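Local coordinates for putative nucleoprotein (Infectious salmon anemia virus, PDB 4EWC) that encapsidates the negative-strand viral RNA, shielding it from nucleases and forming the ribonucleoprotein that serves as template for transcription and replication, at residues A[69-75]-A[101-105]; A[110-114]-A[298-302]; A[181-185]-A[261-265]; A[271-275]-A[474-480]; A[468-472]-A[586-591]. One frame throughout, in Å; residues are numbered along the deposited sequence.

Contact 1 of 5, residues A[69-75]-A[101-105]; sequences YVDKKIR and SVEFD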
# COMPACT_ATOMS: atom_id res chain seq x y z
N TYR A 69 -13.20 22.07 18.36
CA TYR A 69 -12.48 23.12 19.10
C TYR A 69 -13.26 23.76 20.25
O TYR A 69 -14.20 24.53 20.02
CB TYR A 69 -11.95 24.23 18.17
CG TYR A 69 -11.13 25.27 18.92
CD1 TYR A 69 -9.86 24.97 19.41
CD2 TYR A 69 -11.62 26.55 19.15
CE1 TYR A 69 -9.11 25.90 20.09
CE2 TYR A 69 -10.88 27.49 19.83
CZ TYR A 69 -9.62 27.17 20.31
OH TYR A 69 -8.87 28.10 21.00
N VAL A 70 -12.85 23.46 21.48
CA VAL A 70 -13.59 23.94 22.65
C VAL A 70 -13.31 25.40 23.04
O VAL A 70 -14.17 26.05 23.64
CB VAL A 70 -13.42 23.02 23.85
CG1 VAL A 70 -14.38 23.40 24.96
CG2 VAL A 70 -13.65 21.58 23.42
N ASP A 71 -12.14 25.92 22.69
CA ASP A 71 -11.80 27.31 22.98
C ASP A 71 -11.57 27.57 24.45
O ASP A 71 -11.96 26.77 25.30
CB ASP A 71 -12.84 28.31 22.41
N LYS A 72 -10.92 28.69 24.74
CA LYS A 72 -10.33 28.94 26.05
C LYS A 72 -11.36 29.20 27.14
O LYS A 72 -11.40 28.50 28.14
CB LYS A 72 -9.34 30.09 25.99
N LYS A 73 -12.17 30.24 26.94
CA LYS A 73 -13.14 30.62 27.96
C LYS A 73 -14.08 29.47 28.31
O LYS A 73 -14.39 29.23 29.47
CB LYS A 73 -13.93 31.86 27.53
N ILE A 74 -14.51 28.72 27.29
CA ILE A 74 -15.41 27.60 27.52
C ILE A 74 -14.70 26.42 28.18
O ILE A 74 -15.32 25.64 28.91
CB ILE A 74 -16.10 27.13 26.22
N ARG A 75 -13.40 26.27 27.94
CA ARG A 75 -12.66 25.16 28.54
C ARG A 75 -12.33 25.45 30.00
O ARG A 75 -12.25 24.54 30.81
CB ARG A 75 -11.39 24.83 27.74
CG ARG A 75 -10.23 25.77 27.93
CD ARG A 75 -8.97 25.24 27.31
NE ARG A 75 -9.00 25.27 25.85
CZ ARG A 75 -8.31 26.13 25.10
NH1 ARG A 75 -7.53 27.04 25.67
NH2 ARG A 75 -8.41 26.08 23.78
N SER A 101 -7.52 20.48 21.75
CA SER A 101 -7.83 21.89 21.49
C SER A 101 -6.76 22.83 22.02
O SER A 101 -6.34 23.76 21.33
CB SER A 101 -9.21 22.28 22.05
OG SER A 101 -10.26 21.76 21.25
N VAL A 102 -6.33 22.61 23.26
CA VAL A 102 -5.25 23.42 23.83
C VAL A 102 -3.90 23.12 23.14
O VAL A 102 -3.08 24.01 22.96
CB VAL A 102 -5.13 23.25 25.36
CG1 VAL A 102 -4.79 21.81 25.72
CG2 VAL A 102 -4.11 24.22 25.93
N GLU A 103 -3.70 21.85 22.76
CA GLU A 103 -2.56 21.45 21.96
C GLU A 103 -2.53 22.26 20.66
O GLU A 103 -1.50 22.81 20.27
CB GLU A 103 -2.62 19.95 21.64
N PHE A 104 -3.69 22.32 20.02
CA PHE A 104 -3.84 23.11 18.81
C PHE A 104 -3.47 24.57 19.06
O PHE A 104 -2.80 25.20 18.24
CB PHE A 104 -5.26 23.01 18.26
CG PHE A 104 -5.58 24.04 17.21
CD1 PHE A 104 -5.10 23.89 15.90
CD2 PHE A 104 -6.33 25.16 17.53
CE1 PHE A 104 -5.37 24.85 14.93
CE2 PHE A 104 -6.61 26.13 16.57
CZ PHE A 104 -6.13 25.97 15.26
N ASP A 105 -3.91 25.12 20.20
CA ASP A 105 -3.61 26.51 20.55
C ASP A 105 -2.10 26.76 20.61
O ASP A 105 -1.62 27.82 20.20
CB ASP A 105 -4.26 26.89 21.88
CG ASP A 105 -5.65 27.47 21.71
OD1 ASP A 105 -5.94 28.09 20.66
OD2 ASP A 105 -6.47 27.32 22.65
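The Tyr69 ring presents a face to the ring edge of Phe104. The pair is an offset edge-to-face (T-shaped) stack, with centroids 5.8 Å apart and planes at 74°. Tyr69 CE1 and Phe104 CD2 make the closest approach, 3.9 Å. With CG anti to the main-chain N (chi1 -177°), Tyr69 extends to helix 96-114, where its OH meets Asp105. Tyr69 OH donates to Asp105 OD1 at 2.9 Å and meets that oxygen on the syn side. The ring and the carboxylate stand almost perpendicular. The other carboxylate oxygen serves Arg75 in a salt bridge, Arg75 NH2 to Asp105 OD2 at 2.6 Å. Arg75 NH1 adds a weak, bent bond to the same oxygen. Asp105 is thus shared between a phenol and a guanidinium, which probably favours its charged form.

The contact joins the loop leading into helix 72-80, and that helix's first turn, to helix 96-114. It lies at the surface of the N-terminal region. One face of the Arg75 guanidinium rests on the backbone of Asp71 and Lys72, and the opposite face is turned to Val102. Closer to the loop, Val70 N donates to Ser101 OG at 3.1 Å, in a nearly straight bond of 163°. Ser101 OG is also hydrogen-bonded to Ala97 O, one turn back. Lys280 of helix 279-284 touches both Tyr69 and Phe104.

Contact 2 of 5, residues A[110-114]-A[298-302]; sequences EAAAN and ANIPS
Asn114 has CG anti to its carbonyl carbon (chi1 -77°), which carries the amide across to the backbone of Ala298 and Ile300. Glu110 swings CG opposite its main-chain N and then bends at chi2 (49°), and this bend brings OE2 round to Ser302 N. The arrangement fastens the last turn of helix 96-114 to the loop that runs into the short helix 302-305. Asn114 does most of this work. Asn114 ND2 donates to two backbone carbonyls, Ile300 O at 2.7 Å and Ala298 O at 3.0 Å. Both acceptors lie close to the amide plane, so the amide is held flat between them. The Ile300 bond is nearly straight, while at Ala298 the donor stands above the carbonyl plane. Glu110 OE2 takes a weak bond from Ser302 N at 3.4 Å, at the start of helix 302-305. Glu110 CG lies 3.3 Å from Asn299 O. Leu316 of helix 315-326 packs against both Asn114 and Ala298. Next to Asn114's bond, Ala111 CA makes a CH...O contact of 3.3 Å with Ala298 O.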
# COMPACT_ATOMS: atom_id res chain seq x y z
N GLU A 110 2.81 28.72 17.87
CA GLU A 110 4.16 28.52 17.37
C GLU A 110 4.21 28.74 15.87
O GLU A 110 5.14 29.35 15.38
CB GLU A 110 4.71 27.13 17.76
CG GLU A 110 6.22 27.09 17.68
CD GLU A 110 6.86 28.27 18.41
OE1 GLU A 110 6.65 28.37 19.65
OE2 GLU A 110 7.55 29.10 17.76
N ALA A 111 3.20 28.25 15.16
CA ALA A 111 3.06 28.49 13.73
C ALA A 111 2.89 29.99 13.42
O ALA A 111 3.39 30.48 12.41
CB ALA A 111 1.88 27.70 13.18
N ALA A 112 2.20 30.70 14.29
CA ALA A 112 1.92 32.12 14.09
C ALA A 112 3.11 32.97 14.46
O ALA A 112 3.11 34.18 14.26
CB ALA A 112 0.69 32.56 14.88
N ALA A 113 4.13 32.33 15.02
CA ALA A 113 5.41 33.00 15.25
C ALA A 113 6.19 32.90 13.96
O ALA A 113 6.89 33.82 13.55
CB ALA A 113 6.17 32.31 16.36
N ASN A 114 6.06 31.73 13.34
CA ASN A 114 6.80 31.38 12.14
C ASN A 114 6.28 32.05 10.88
O ASN A 114 7.07 32.36 9.98
CB ASN A 114 6.87 29.86 11.98
CG ASN A 114 7.87 29.21 12.92
OD1 ASN A 114 8.96 29.74 13.12
ND2 ASN A 114 7.50 28.07 13.49
N ALA A 298 5.59 23.17 10.87
CA ALA A 298 4.98 24.46 11.25
C ALA A 298 5.20 24.90 12.73
O ALA A 298 5.26 26.10 13.02
CB ALA A 298 3.50 24.44 10.91
N ASN A 299 5.33 23.95 13.65
CA ASN A 299 5.55 24.27 15.05
C ASN A 299 7.01 24.21 15.53
O ASN A 299 7.26 24.14 16.75
CB ASN A 299 4.72 23.33 15.93
CG ASN A 299 5.08 21.87 15.69
OD1 ASN A 299 5.47 21.49 14.57
ND2 ASN A 299 4.95 21.05 16.73
N ILE A 300 7.97 24.18 14.61
CA ILE A 300 9.37 24.26 15.01
C ILE A 300 9.61 25.66 15.55
O ILE A 300 9.23 26.63 14.92
CB ILE A 300 10.32 24.02 13.84
CG1 ILE A 300 10.25 22.56 13.40
CG2 ILE A 300 11.72 24.39 14.22
CD1 ILE A 300 10.93 22.30 12.09
N PRO A 301 10.21 25.75 16.75
CA PRO A 301 10.48 27.02 17.43
C PRO A 301 11.20 28.02 16.53
O PRO A 301 12.27 27.72 15.98
CB PRO A 301 11.38 26.59 18.60
CG PRO A 301 10.99 25.19 18.88
CD PRO A 301 10.63 24.59 17.55
N SER A 302 10.61 29.21 16.38
CA SER A 302 11.06 30.18 15.37
C SER A 302 12.54 30.59 15.46
O SER A 302 13.15 30.90 14.44
CB SER A 302 10.17 31.42 15.39
OG SER A 302 10.49 32.25 16.49

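Contact 3 of 5, residues A[181-185]-A[261-265]; sequences MRILA and MALIM. Unlike the reference sequence in segment 181-185: Met181 (reference Ile).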
# COMPACT_ATOMS: atom_id res chain seq x y z
N MSE A 181 14.35 16.60 24.85
CA MSE A 181 14.51 17.60 23.80
C MSE A 181 13.52 18.77 23.92
O MSE A 181 13.85 19.91 23.61
CB MSE A 181 14.38 16.98 22.40
CG MSE A 181 15.50 16.10 21.97
SE MSE A 181 17.29 16.91 22.17
CE MSE A 181 17.10 18.62 21.27
N ARG A 182 12.29 18.47 24.32
CA ARG A 182 11.26 19.49 24.40
C ARG A 182 11.60 20.46 25.51
O ARG A 182 11.46 21.68 25.35
CB ARG A 182 9.88 18.87 24.65
CG ARG A 182 9.23 18.29 23.41
CD ARG A 182 7.91 17.61 23.76
NE ARG A 182 7.44 16.73 22.69
CZ ARG A 182 6.71 17.13 21.64
NH1 ARG A 182 6.37 18.40 21.51
NH2 ARG A 182 6.33 16.25 20.71
N ILE A 183 12.07 19.92 26.62
CA ILE A 183 12.48 20.75 27.74
C ILE A 183 13.76 21.52 27.40
O ILE A 183 13.93 22.68 27.77
CB ILE A 183 12.61 19.94 29.04
CG1 ILE A 183 12.65 20.86 30.25
CG2 ILE A 183 13.82 19.04 29.02
CD1 ILE A 183 11.36 21.59 30.45
N LEU A 184 14.63 20.87 26.64
CA LEU A 184 15.86 21.51 26.21
C LEU A 184 15.53 22.71 25.34
O LEU A 184 16.02 23.81 25.58
CB LEU A 184 16.73 20.53 25.43
CG LEU A 184 17.99 21.09 24.77
CD1 LEU A 184 18.72 22.10 25.65
CD2 LEU A 184 18.92 19.95 24.44
N ALA A 185 14.69 22.48 24.33
CA ALA A 185 14.24 23.56 23.46
C ALA A 185 13.64 24.68 24.30
O ALA A 185 13.92 25.86 24.08
CB ALA A 185 13.23 23.04 22.45
N MSE A 261 19.50 22.61 16.09
CA MSE A 261 18.26 22.49 16.85
C MSE A 261 17.03 22.48 15.90
O MSE A 261 16.09 21.75 16.12
CB MSE A 261 18.18 23.57 17.92
CG MSE A 261 19.14 23.32 19.08
SE MSE A 261 18.53 21.74 20.12
CE MSE A 261 16.89 22.49 20.79
N ALA A 262 17.09 23.24 14.83
CA ALA A 262 16.05 23.17 13.82
C ALA A 262 15.95 21.78 13.18
O ALA A 262 14.85 21.27 12.95
CB ALA A 262 16.26 24.24 12.74
N LEU A 263 17.09 21.16 12.91
CA LEU A 263 17.10 19.85 12.26
C LEU A 263 16.58 18.77 13.19
O LEU A 263 15.81 17.89 12.78
CB LEU A 263 18.51 19.50 11.77
CG LEU A 263 19.00 20.39 10.62
CD1 LEU A 263 20.47 20.14 10.30
CD2 LEU A 263 18.14 20.13 9.40
N ILE A 264 17.01 18.86 14.44
CA ILE A 264 16.59 17.93 15.49
C ILE A 264 15.14 18.16 15.95
O ILE A 264 14.36 17.22 16.13
CB ILE A 264 17.57 17.99 16.68
CG1 ILE A 264 18.99 17.72 16.18
CG2 ILE A 264 17.22 16.99 17.77
CD1 ILE A 264 20.08 17.83 17.25
N MSE A 265 14.76 19.42 16.13
CA MSE A 265 13.36 19.69 16.46
C MSE A 265 12.39 19.26 15.35
O MSE A 265 11.32 18.75 15.67
CB MSE A 265 13.13 21.13 16.98
CG MSE A 265 13.86 21.46 18.30
SE MSE A 265 13.52 20.22 19.82
CE MSE A 265 14.42 18.59 19.31
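Met181, modelled as selenomethionine, begins its path across the contact at CB, which lies 3.5 Å from Met265 CE. This is a pairing of two helices, 174-188 and 253-269, in the largely helical body of the nucleoprotein. Their segments run roughly antiparallel, at 146°, with axes 11.5 Å apart at closest approach. From CB the chain goes to Met181 CG, still 3.8 Å from Met265 CE. It then folds at chi2 and again at chi3 (-52°), and this double bend turns the terminal methyl back into the helix interface. The methyl there meets three side chains. Met181 CE lies 3.3 Å from Met265 CE, 3.6 Å from Met261 SE and 3.9 Å from Ile264 CG2.

Met261 and Met265 are also selenomethionines, and both are bent at chi2 and chi3. They extend from helix 253-269 toward the small residue Ala185. The interface is therefore built mostly from flexible, unbranched chains, and the side-chain contacts across it are apolar. Leu184 adds a looser touch on Met261 CE. Helix 142-162 packs nearby: its Leu158 meets Leu184, and its Leu147 and Ile151 meet Ile264. Phe233 of helix 226-236 also touches Leu184. On another side of helix 174-188, Arg182 points away from this interface. Ala185 rests against both partner chains. Met261 CE lies 3.9 Å from Ala185 CA, and Met265 SE is the same distance from Ala185 CB.

Contact 4 of 5, residues A[271-275]-A[474-480]; sequences ADQLF and IKANTTK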
# COMPACT_ATOMS: atom_id res chain seq x y z
N ALA A 271 6.21 13.86 15.11
CA ALA A 271 5.27 12.88 15.63
C ALA A 271 3.98 13.55 16.06
O ALA A 271 2.91 12.96 15.97
CB ALA A 271 5.87 12.10 16.78
N ASP A 272 4.07 14.80 16.50
CA ASP A 272 2.86 15.56 16.84
C ASP A 272 1.99 15.80 15.63
O ASP A 272 0.76 15.81 15.74
CB ASP A 272 3.20 16.89 17.48
CG ASP A 272 4.14 16.75 18.66
OD1 ASP A 272 4.28 15.62 19.20
OD2 ASP A 272 4.73 17.78 19.06
N GLN A 273 2.61 16.02 14.48
CA GLN A 273 1.81 16.26 13.28
C GLN A 273 1.12 15.00 12.82
O GLN A 273 0.23 15.05 11.98
CB GLN A 273 2.65 16.88 12.18
CG GLN A 273 2.60 18.37 12.19
CD GLN A 273 3.41 18.95 11.07
OE1 GLN A 273 4.64 18.97 11.13
NE2 GLN A 273 2.73 19.41 10.03
N LEU A 274 1.53 13.85 13.35
CA LEU A 274 0.77 12.63 13.15
C LEU A 274 -0.59 12.80 13.83
O LEU A 274 -1.64 12.48 13.25
CB LEU A 274 1.51 11.43 13.71
CG LEU A 274 0.83 10.07 13.59
CD1 LEU A 274 0.25 9.92 12.23
CD2 LEU A 274 1.84 8.98 13.86
N PHE A 275 -0.58 13.34 15.04
CA PHE A 275 -1.81 13.50 15.79
C PHE A 275 -2.60 14.74 15.44
O PHE A 275 -3.82 14.72 15.48
CB PHE A 275 -1.55 13.41 17.30
CG PHE A 275 -1.14 12.04 17.73
CD1 PHE A 275 -2.08 11.04 17.83
CD2 PHE A 275 0.19 11.74 17.97
CE1 PHE A 275 -1.72 9.77 18.19
CE2 PHE A 275 0.57 10.48 18.32
CZ PHE A 275 -0.39 9.48 18.44
N ILE A 474 -5.49 4.50 14.79
CA ILE A 474 -4.79 4.96 15.97
C ILE A 474 -5.77 5.55 16.97
O ILE A 474 -6.47 6.51 16.66
CB ILE A 474 -3.71 6.03 15.61
CG1 ILE A 474 -2.53 5.36 14.90
CG2 ILE A 474 -3.27 6.81 16.85
CD1 ILE A 474 -1.49 6.32 14.37
N LYS A 475 -5.81 4.98 18.17
CA LYS A 475 -6.79 5.43 19.18
C LYS A 475 -6.26 6.55 20.09
O LYS A 475 -7.02 7.31 20.66
CB LYS A 475 -7.34 4.24 19.98
CG LYS A 475 -7.88 3.08 19.13
CD LYS A 475 -8.70 3.61 17.95
CE LYS A 475 -9.28 2.49 17.09
NZ LYS A 475 -10.08 3.05 15.94
N ALA A 476 -4.94 6.65 20.23
CA ALA A 476 -4.35 7.70 21.06
C ALA A 476 -4.58 9.08 20.45
O ALA A 476 -4.82 9.21 19.25
CB ALA A 476 -2.86 7.45 21.26
N ASN A 477 -4.49 10.12 21.27
CA ASN A 477 -4.60 11.49 20.76
C ASN A 477 -3.33 12.32 20.89
O ASN A 477 -3.31 13.50 20.58
CB ASN A 477 -5.74 12.19 21.46
CG ASN A 477 -7.07 11.61 21.08
OD1 ASN A 477 -7.23 11.12 19.95
ND2 ASN A 477 -8.03 11.62 22.01
N THR A 478 -2.26 11.69 21.36
CA THR A 478 -1.03 12.40 21.64
C THR A 478 0.08 11.45 22.07
O THR A 478 -0.19 10.34 22.55
CB THR A 478 -1.22 13.47 22.75
OG1 THR A 478 -0.00 14.20 22.92
CG2 THR A 478 -1.64 12.83 24.04
N THR A 479 1.31 11.91 21.88
CA THR A 479 2.50 11.17 22.24
C THR A 479 2.85 11.40 23.71
O THR A 479 3.59 10.62 24.30
CB THR A 479 3.71 11.58 21.35
OG1 THR A 479 3.76 13.00 21.25
CG2 THR A 479 3.54 11.04 19.95
N LYS A 480 2.30 12.46 24.28
CA LYS A 480 2.67 12.91 25.61
C LYS A 480 1.88 12.28 26.77
O LYS A 480 0.65 12.33 26.80
CB LYS A 480 2.56 14.42 25.66
CG LYS A 480 3.39 15.07 24.60
CD LYS A 480 3.13 16.55 24.54
CE LYS A 480 3.59 17.13 23.23
NZ LYS A 480 3.32 18.58 23.22
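Phe275 lays one face of its ring against the backbone of the loop 474-480, with Thr478 N 3.6 Å above the ring plane and displaced toward the rim. CG anti to the carbonyl carbon (chi1 -68°) sends the ring out from the short helix 272-275 into this loop. Two partners sit at the ring edge, near its plane. Ala476 O is 3.3 Å from Phe275 CE1, and the methyl Thr479 CG2 is 3.4 Å from Phe275 CE2. The side chain of Ile474 crosses that of Phe275 at about a right angle, and its CG2 branch comes to 3.6 Å from Phe275 CE1. The loop thus curves round the ring, from Ile474 to Thr479.

Asp272 and Thr479 also cross at about a right angle. The weak bond from Thr479 OG1 to Asp272 OD1 measures 3.4 Å. The stronger partner of Asp272 is Arg182, in a salt bridge. Lys480 belongs to a probable nuclear localization signal. Lys480 NZ stays 4.5 Å from Asp272 OD2, beyond a salt bridge. Lys480 N donates to Thr478 OG1 at 3.2 Å, an ST turn.

The contact ties a short helix just after helix 253-269 to the loop between helix 457-463 and strand 488-491. Helix 438-449 packs alongside: its Cys444 touches both Phe275 and Thr479, its Ser448 meets Ala271, and its Thr443 meets Leu274. Asn477 reaches Ala96 at the start of helix 96-114.

Contact 5 of 5, residues A[468-472]-A[586-591]; sequences ERYRS and VGLFSI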
# COMPACT_ATOMS: atom_id res chain seq x y z
N GLU A 468 1.79 1.08 12.35
CA GLU A 468 0.44 1.27 11.87
C GLU A 468 0.39 2.23 10.65
O GLU A 468 0.90 3.34 10.70
CB GLU A 468 -0.43 1.78 13.03
CG GLU A 468 -1.85 2.11 12.66
CD GLU A 468 -2.65 0.88 12.28
OE1 GLU A 468 -2.91 0.04 13.18
OE2 GLU A 468 -3.03 0.77 11.08
N ARG A 469 -0.23 1.78 9.56
CA ARG A 469 -0.23 2.51 8.30
C ARG A 469 -1.42 3.49 8.16
O ARG A 469 -1.42 4.39 7.31
CB ARG A 469 -0.16 1.51 7.14
CG ARG A 469 -0.99 1.82 5.92
CD ARG A 469 -1.02 0.65 4.94
NE ARG A 469 0.21 0.49 4.16
CZ ARG A 469 0.33 0.87 2.89
NH1 ARG A 469 -0.69 1.43 2.26
NH2 ARG A 469 1.48 0.68 2.25
N TYR A 470 -2.42 3.32 9.03
CA TYR A 470 -3.56 4.25 9.06
C TYR A 470 -3.71 5.00 10.38
O TYR A 470 -3.81 4.40 11.44
CB TYR A 470 -4.88 3.57 8.68
CG TYR A 470 -4.84 2.85 7.36
CD1 TYR A 470 -5.00 3.53 6.17
CD2 TYR A 470 -4.66 1.47 7.31
CE1 TYR A 470 -4.96 2.87 4.96
CE2 TYR A 470 -4.63 0.81 6.11
CZ TYR A 470 -4.78 1.52 4.94
OH TYR A 470 -4.75 0.86 3.74
N ARG A 471 -3.73 6.32 10.27
CA ARG A 471 -4.03 7.24 11.35
C ARG A 471 -5.40 6.91 11.96
O ARG A 471 -5.60 7.03 13.17
CB ARG A 471 -4.02 8.68 10.79
CG ARG A 471 -4.64 9.75 11.69
CD ARG A 471 -3.87 9.91 12.99
NE ARG A 471 -4.46 10.90 13.91
CZ ARG A 471 -5.18 10.58 14.99
NH1 ARG A 471 -5.42 9.32 15.29
NH2 ARG A 471 -5.66 11.54 15.77
N SER A 472 -6.33 6.46 11.13
CA SER A 472 -7.66 6.12 11.59
C SER A 472 -7.69 4.99 12.63
O SER A 472 -8.48 5.03 13.58
CB SER A 472 -8.58 5.81 10.40
OG SER A 472 -7.95 4.99 9.43
N VAL A 586 -0.84 6.34 -1.24
CA VAL A 586 -1.55 6.30 0.03
C VAL A 586 -0.62 6.81 1.11
O VAL A 586 0.59 6.55 1.09
CB VAL A 586 -2.04 4.86 0.40
CG1 VAL A 586 -2.67 4.85 1.79
CG2 VAL A 586 -3.04 4.38 -0.60
N GLY A 587 -1.17 7.57 2.05
CA GLY A 587 -0.37 7.97 3.18
C GLY A 587 -1.11 7.71 4.46
O GLY A 587 -2.16 7.05 4.51
N LEU A 588 -0.53 8.23 5.53
CA LEU A 588 -1.23 8.37 6.78
C LEU A 588 -2.34 9.38 6.45
O LEU A 588 -2.26 10.09 5.44
CB LEU A 588 -0.24 8.90 7.83
CG LEU A 588 0.77 7.96 8.54
CD1 LEU A 588 1.43 6.92 7.66
CD2 LEU A 588 1.85 8.75 9.22
N PHE A 589 -3.40 9.46 7.25
CA PHE A 589 -4.55 10.36 6.93
C PHE A 589 -5.34 10.05 5.68
O PHE A 589 -6.14 10.87 5.25
CB PHE A 589 -4.16 11.84 6.86
CG PHE A 589 -3.12 12.23 7.84
CD1 PHE A 589 -3.40 12.26 9.20
CD2 PHE A 589 -1.84 12.57 7.41
CE1 PHE A 589 -2.44 12.60 10.11
CE2 PHE A 589 -0.86 12.93 8.32
CZ PHE A 589 -1.16 12.95 9.67
N SER A 590 -5.13 8.89 5.08
CA SER A 590 -5.78 8.59 3.80
C SER A 590 -7.20 8.08 4.04
O SER A 590 -8.00 7.99 3.12
CB SER A 590 -4.99 7.55 3.03
OG SER A 590 -5.17 6.27 3.64
N ILE A 591 -7.48 7.71 5.29
CA ILE A 591 -8.82 7.41 5.76
C ILE A 591 -9.22 8.47 6.79
O ILE A 591 -8.51 8.69 7.78
CB ILE A 591 -8.88 6.03 6.44
CG1 ILE A 591 -8.61 4.90 5.43
CG2 ILE A 591 -10.23 5.84 7.11
CD1 ILE A 591 -8.66 3.50 6.05
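Tyr470 and Leu588 bring two irregular loops together, their CA atoms 5.3 Å apart. Arg471 follows opposite Phe589, and Ser472 lies near Ile591. The loop 586-591 turns through a type II beta turn from Gly587 to Ser590. Phe589 holds its third position, with a positive phi of 65°. The contact belongs to the C-terminal part of the chain, where the last modelled residues fold back over the loop after helix 457-463, at the interface with the second subunit.

The Tyr470 ring is layered between two aliphatic groups. Its own neighbour Arg469 sets CG over the centre of one face. Ile591 covers the opposite face with a CH-pi contact, its CD1 4.1 Å from the centroid of the Tyr470 ring. Ser590 OG comes to the ring edge, 3.7 Å from Tyr470 CE1, and bonds weakly to Gly587 O. The phenol OH is hydrogen-bonded to Val582 N of the second subunit. Arg471 touches with its aliphatic part: its CG is 3.7 Å from Phe589 CD1, while the guanidinium leads away. The Phe589 ring also meets that of Trp514 of the second subunit. Arg469 bends at chi3 (-76°) and directs NH2 to a salt bridge with Asp458 of the same chain, while its NH1 lies 4.0 Å from Val586 CG1. Ser472 OG lies against Ile591, 3.3 Å from its CB. The Leu588 methyl CD1 rests 3.8 Å from Arg469 O.

In the fold
Contacts 1 and 2 use the same helix, 96-114, with centres 18 Å apart. Contact 3 is nested within the loop that contact 2 closes, and Ile300 CD1 meets Ala262 O at 4.1 Å. Contacts 3 and 4 are joined by charge: Arg182 NH2 forms a salt bridge with Asp272 OD1 at 2.6 Å. Arg182 NH1 also comes close to the like-charged Lys480 NZ. Contacts 4 and 5 touch directly, with centres 13 Å apart, and their segments alternate along the chain. There, Leu274 CD1 packs on Leu588 CD2 at 3.6 Å. Contacts 3 and 5 lie on opposite sides of the chain's centre, with contact 5 at the second subunit.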